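Local coordinates for protein arginase (Glaciozyma antarctica, PDB 5YNL) that probably catalyses the hydrolysis of L-arginine to L-ornithine and urea, the reaction that arginases carry out at a dinuclear manganese centre, at residues A179-N184 and K242-N247; I228-L233 and I249-M254. All blocks are in the same frame, centred on the assembly; numbering follows the deposited sequence.

Interaction 1 of 2, residues A179-N184 and K242-N247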
loop_
_atom_site.group_PDB
_atom_site.type_symbol
_atom_site.label_atom_id
_atom_site.label_comp_id
_atom_site.label_asym_id
_atom_site.label_seq_id
_atom_site.Cartn_x
_atom_site.Cartn_y
_atom_site.Cartn_z
ATOM N N ALA A 179 8.105 3.630 7.173
ATOM C CA ALA A 179 8.861 3.996 8.364
ATOM C C ALA A 179 7.916 4.630 9.374
ATOM O O ALA A 179 8.247 4.756 10.559
ATOM C CB ALA A 179 9.973 4.967 7.997
ATOM N N HIS A 180 6.742 5.040 8.888
ATOM C CA HIS A 180 5.775 5.784 9.691
ATOM C C HIS A 180 4.458 5.049 9.824
ATOM O O HIS A 180 3.979 4.446 8.869
ATOM C CB HIS A 180 5.492 7.137 9.042
ATOM C CG HIS A 180 6.717 7.871 8.625
ATOM N ND1 HIS A 180 7.753 8.149 9.500
ATOM C CD2 HIS A 180 7.090 8.386 7.430
ATOM C CE1 HIS A 180 8.698 8.807 8.861
ATOM N NE2 HIS A 180 8.320 8.965 7.599
ATOM N N ALA A 181 3.852 5.140 11.003
ATOM C CA ALA A 181 2.553 4.510 11.245
ATOM C C ALA A 181 1.392 5.286 10.613
ATOM O O ALA A 181 0.340 4.705 10.356
ATOM C CB ALA A 181 2.315 4.289 12.748
ATOM N N ASP A 182 1.585 6.584 10.368
ATOM C CA ASP A 182 0.540 7.435 9.777
ATOM C C ASP A 182 -0.857 7.231 10.422
ATOM O O ASP A 182 -1.881 7.195 9.726
ATOM C CB ASP A 182 0.462 7.218 8.252
ATOM C CG ASP A 182 1.719 7.666 7.517
ATOM O OD1 ASP A 182 2.490 8.477 8.064
ATOM O OD2 ASP A 182 1.926 7.221 6.368
ATOM N N ILE A 183 -0.901 7.095 11.744
ATOM C CA ILE A 183 -2.156 6.734 12.395
ATOM C C ILE A 183 -2.760 7.843 13.256
ATOM O O ILE A 183 -3.757 7.626 13.945
ATOM C CB ILE A 183 -2.021 5.406 13.198
ATOM C CG1 ILE A 183 -3.359 4.662 13.260
ATOM C CG2 ILE A 183 -1.459 5.650 14.587
ATOM C CD1 ILE A 183 -3.210 3.231 13.683
ATOM N N ASN A 184 -2.180 9.035 13.194
ATOM C CA ASN A 184 -2.689 10.156 13.985
ATOM C C ASN A 184 -4.130 10.545 13.689
ATOM O O ASN A 184 -4.531 10.637 12.530
ATOM C CB ASN A 184 -1.806 11.394 13.826
ATOM C CG ASN A 184 -0.976 11.665 15.052
ATOM O OD1 ASN A 184 -1.140 11.009 16.079
ATOM N ND2 ASN A 184 -0.090 12.644 14.964
ATOM N N LYS A 242 0.855 5.235 21.370
ATOM C CA LYS A 242 -0.273 4.915 22.250
ATOM C C LYS A 242 -1.481 4.411 21.461
ATOM O O LYS A 242 -2.121 3.437 21.856
ATOM C CB LYS A 242 -0.676 6.126 23.106
ATOM N N ILE A 243 -1.793 5.083 20.355
ATOM C CA ILE A 243 -2.919 4.702 19.504
ATOM C C ILE A 243 -2.751 3.258 19.014
ATOM O O ILE A 243 -3.708 2.473 18.998
ATOM C CB ILE A 243 -3.060 5.667 18.292
ATOM C CG1 ILE A 243 -3.455 7.080 18.751
ATOM C CG2 ILE A 243 -4.087 5.148 17.301
ATOM C CD1 ILE A 243 -3.583 8.098 17.606
ATOM N N LEU A 244 -1.521 2.917 18.634
ATOM C CA LEU A 244 -1.198 1.596 18.098
ATOM C C LEU A 244 -1.456 0.505 19.140
ATOM O O LEU A 244 -1.970 -0.566 18.810
ATOM C CB LEU A 244 0.263 1.538 17.623
ATOM C CG LEU A 244 0.745 2.372 16.431
ATOM C CD1 LEU A 244 2.199 2.075 16.146
ATOM C CD2 LEU A 244 -0.066 2.095 15.189
ATOM N N LYS A 245 -1.091 0.773 20.388
ATOM C CA LYS A 245 -1.246 -0.218 21.451
ATOM C C LYS A 245 -2.682 -0.295 21.976
ATOM O O LYS A 245 -3.140 -1.366 22.383
ATOM C CB LYS A 245 -0.278 0.076 22.604
ATOM N N ASP A 246 -3.383 0.839 21.979
ATOM C CA ASP A 246 -4.774 0.879 22.414
ATOM C C ASP A 246 -5.660 0.041 21.490
ATOM O O ASP A 246 -6.605 -0.597 21.941
ATOM C CB ASP A 246 -5.291 2.326 22.456
ATOM C CG ASP A 246 -4.732 3.130 23.623
ATOM O OD1 ASP A 246 -4.067 2.549 24.510
ATOM O OD2 ASP A 246 -4.978 4.355 23.655
ATOM N N ASN A 247 -5.347 0.043 20.197
ATOM C CA ASN A 247 -6.162 -0.681 19.224
ATOM C C ASN A 247 -5.577 -2.037 18.860
ATOM O O ASN A 247 -6.060 -2.707 17.947
ATOM C CB ASN A 247 -6.387 0.165 17.972
ATOM C CG ASN A 247 -7.167 1.436 18.264
ATOM O OD1 ASN A 247 -8.392 1.461 18.151
ATOM N ND2 ASN A 247 -6.459 2.497 18.654
#
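I183 meets helix 241-246 with both branches of its side chain. Its CG2 methyl lies 3.8 Å from CG2 of I243, and its CD1 reaches CD2 of L244 at 3.7 Å, so one branched residue fits against two consecutive helix residues. With chi1 at -151° the longer branch of I183 extends roughly anti to the backbone N, which carries CD1 to the leucine. The side chains of I183 and I243 run alongside one another in opposite senses, and CD1 of I243 comes to 3.7 Å from O of I183 and also meets OD1 of N184, a buried oxygen with no polar partner in the model. The small CB of A181 faces both methyls of L244, 4.1 Å from its CD2. Were I183 cut back to an alanine, a gap would probably open between loop and helix, taking from I243 CG2 and L244 CD2 the methyls they pack against.

The loop follows strand 173-177 and, starting from D178, carries the Asp-Ala-His-Ala-Asp motif of arginases, whose acids and histidine bind manganese in relatives. Within the motif H180 ND1 is hydrogen-bonded to D235 O. N247, where the chain leaves the helix, grips I243 O twice: ND2 donates at 2.8 Å, nearly straight at 174°, and its backbone N bonds the same oxygen.

Interaction 2 of 2, residues I228-L233 and I249-M254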
loop_
_atom_site.group_PDB
_atom_site.type_symbol
_atom_site.label_atom_id
_atom_site.label_comp_id
_atom_site.label_asym_id
_atom_site.label_seq_id
_atom_site.Cartn_x
_atom_site.Cartn_y
_atom_site.Cartn_z
ATOM N N ILE A 228 -4.886 -4.899 9.871
ATOM C CA ILE A 228 -3.691 -4.171 9.444
ATOM C C ILE A 228 -2.429 -4.649 10.161
ATOM O O ILE A 228 -2.474 -4.967 11.358
ATOM C CB ILE A 228 -3.858 -2.621 9.562
ATOM C CG1 ILE A 228 -2.541 -1.891 9.220
ATOM C CG2 ILE A 228 -4.424 -2.225 10.922
ATOM C CD1 ILE A 228 -2.638 -0.353 9.191
ATOM N N VAL A 229 -1.318 -4.730 9.412
ATOM C CA VAL A 229 -0.012 -5.009 9.998
ATOM C C VAL A 229 1.049 -4.084 9.396
ATOM O O VAL A 229 1.013 -3.764 8.189
ATOM C CB VAL A 229 0.364 -6.528 9.915
ATOM C CG1 VAL A 229 0.569 -6.973 8.473
ATOM C CG2 VAL A 229 1.601 -6.841 10.747
ATOM N N TYR A 230 1.968 -3.628 10.248
ATOM C CA TYR A 230 2.998 -2.677 9.865
ATOM C C TYR A 230 4.366 -3.375 9.831
ATOM O O TYR A 230 4.738 -4.113 10.766
ATOM C CB TYR A 230 3.063 -1.540 10.884
ATOM C CG TYR A 230 1.943 -0.528 10.830
ATOM C CD1 TYR A 230 1.958 0.503 9.907
ATOM C CD2 TYR A 230 0.891 -0.576 11.728
ATOM C CE1 TYR A 230 0.946 1.443 9.862
ATOM C CE2 TYR A 230 -0.134 0.370 11.690
ATOM C CZ TYR A 230 -0.092 1.372 10.751
ATOM O OH TYR A 230 -1.096 2.313 10.693
ATOM N N ILE A 231 5.115 -3.138 8.759
ATOM C CA ILE A 231 6.464 -3.658 8.609
ATOM C C ILE A 231 7.358 -2.510 8.213
ATOM O O ILE A 231 7.052 -1.812 7.222
ATOM C CB ILE A 231 6.527 -4.698 7.483
ATOM C CG1 ILE A 231 5.653 -5.899 7.856
ATOM C CG2 ILE A 231 7.971 -5.130 7.234
ATOM C CD1 ILE A 231 5.340 -6.851 6.712
ATOM N N GLY A 232 8.467 -2.329 8.943
ATOM C CA GLY A 232 9.479 -1.339 8.602
ATOM C C GLY A 232 9.487 -0.100 9.483
ATOM O O GLY A 232 10.294 0.813 9.279
ATOM N N LEU A 233 8.589 -0.061 10.466
ATOM C CA LEU A 233 8.451 1.105 11.339
ATOM C C LEU A 233 9.762 1.493 12.054
ATOM O O LEU A 233 10.557 0.623 12.474
ATOM C CB LEU A 233 7.339 0.886 12.365
ATOM C CG LEU A 233 5.885 0.817 11.882
ATOM C CD1 LEU A 233 4.953 0.656 13.095
ATOM C CD2 LEU A 233 5.492 2.049 11.080
ATOM N N ILE A 249 -2.843 -3.158 17.352
ATOM C CA ILE A 249 -2.421 -3.346 15.976
ATOM C C ILE A 249 -1.017 -3.958 15.958
ATOM O O ILE A 249 -0.118 -3.467 16.647
ATOM C CB ILE A 249 -2.494 -2.001 15.213
ATOM C CG1 ILE A 249 -3.974 -1.618 15.020
ATOM C CG2 ILE A 249 -1.765 -2.077 13.888
ATOM C CD1 ILE A 249 -4.212 -0.258 14.410
ATOM N N LYS A 250 -0.837 -5.036 15.189
ATOM C CA LYS A 250 0.446 -5.724 15.121
ATOM C C LYS A 250 1.426 -4.817 14.416
ATOM O O LYS A 250 1.128 -4.320 13.334
ATOM C CB LYS A 250 0.325 -7.038 14.343
ATOM C CG LYS A 250 1.432 -8.068 14.662
ATOM C CD LYS A 250 1.033 -8.842 15.923
ATOM C CE LYS A 250 2.207 -9.584 16.558
ATOM N NZ LYS A 250 1.753 -9.972 17.943
ATOM N N CYS A 251 2.588 -4.588 15.019
ATOM C CA CYS A 251 3.628 -3.776 14.379
ATOM C C CYS A 251 4.948 -4.514 14.369
ATOM O O CYS A 251 5.404 -5.012 15.401
ATOM C CB CYS A 251 3.797 -2.416 15.076
ATOM S SG CYS A 251 2.295 -1.374 15.079
ATOM N N PHE A 252 5.547 -4.602 13.184
ATOM C CA PHE A 252 6.901 -5.137 13.053
ATOM C C PHE A 252 7.836 -4.029 12.660
ATOM O O PHE A 252 7.865 -3.604 11.508
ATOM C CB PHE A 252 6.945 -6.269 12.040
ATOM C CG PHE A 252 6.250 -7.501 12.521
ATOM C CD1 PHE A 252 6.804 -8.261 13.555
ATOM C CD2 PHE A 252 5.014 -7.865 12.006
ATOM C CE1 PHE A 252 6.154 -9.382 14.029
ATOM C CE2 PHE A 252 4.359 -9.000 12.473
ATOM C CZ PHE A 252 4.930 -9.750 13.486
ATOM N N SER A 253 8.576 -3.528 13.633
ATOM C CA SER A 253 9.474 -2.425 13.375
ATOM C C SER A 253 10.818 -2.974 12.918
ATOM O O SER A 253 10.992 -4.197 12.790
ATOM C CB SER A 253 9.656 -1.589 14.640
ATOM O OG SER A 253 10.538 -2.251 15.518
ATOM N N MET A 254 11.765 -2.065 12.696
ATOM C CA MET A 254 13.103 -2.417 12.218
ATOM C C MET A 254 13.834 -3.245 13.261
ATOM O O MET A 254 14.644 -4.110 12.913
ATOM C CB MET A 254 13.915 -1.160 11.838
ATOM C CG MET A 254 13.401 -0.431 10.605
ATOM S SD MET A 254 13.231 -1.548 9.192
ATOM C CE MET A 254 14.965 -1.958 8.938
HETATM O O HOH W 1 -3.413 -6.140 13.468
HETATM O O HOH W 2 12.334 0.225 14.939
#
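Y230 and F252 are joined by a short backbone bond, F252 N to Y230 O at 2.6 Å. Beside it, Y230 N donates to K250 O at a longer 3.3 Å, and G232 N to F252 O at 2.9 Å. Beyond the corner at G232, M254 N reaches L233 O at 3.0 Å. The backbone angles at G232 would press a CB against the preceding carbonyl, which explains the glycine. One water links I228 O to K250 N; another links L233 O to OG of S253, the N-cap of helix 254-273.

This parallel pairing joins the two strands of a beta-alpha-beta unit, with helix 241-246 between them in sequence, and places strand 250-253 at an edge of the chain's sheet. On one face, chi1 of V229 at 67° turns CG2 opposite the backbone N, and this methyl meets the ring edge of F252 at CD2, 3.8 Å away; the broad phenyl also packs on V265 and M268 of helix 254-273. On the other, CG2 of I249 sits at the edge of the Y230 ring, 3.7 Å from CE2, and C251 SG approaches that ring obliquely. L233 CD1 extends this layer to C251 CB at 3.8 Å.

Helix 241-246, which interaction 1 packs on the 179-184 loop, is the crossover between the strands paired in interaction 2, and the centres of the two contacts lie about 10 Å apart. Y230 joins them: its ring touches I183 and L244 while its OH makes a weak hydrogen bond to A181 O at 2.8 Å. A second tie runs from I249 N to L244 O, 3.1 Å apart, where the chain leaves the helix for the edge strand. L233 CD2 lies 3.4 Å from C of H180, so strand 228-233 packs directly against the loop that carries H180 and D182, which probably belong to the manganese site, as in other arginases.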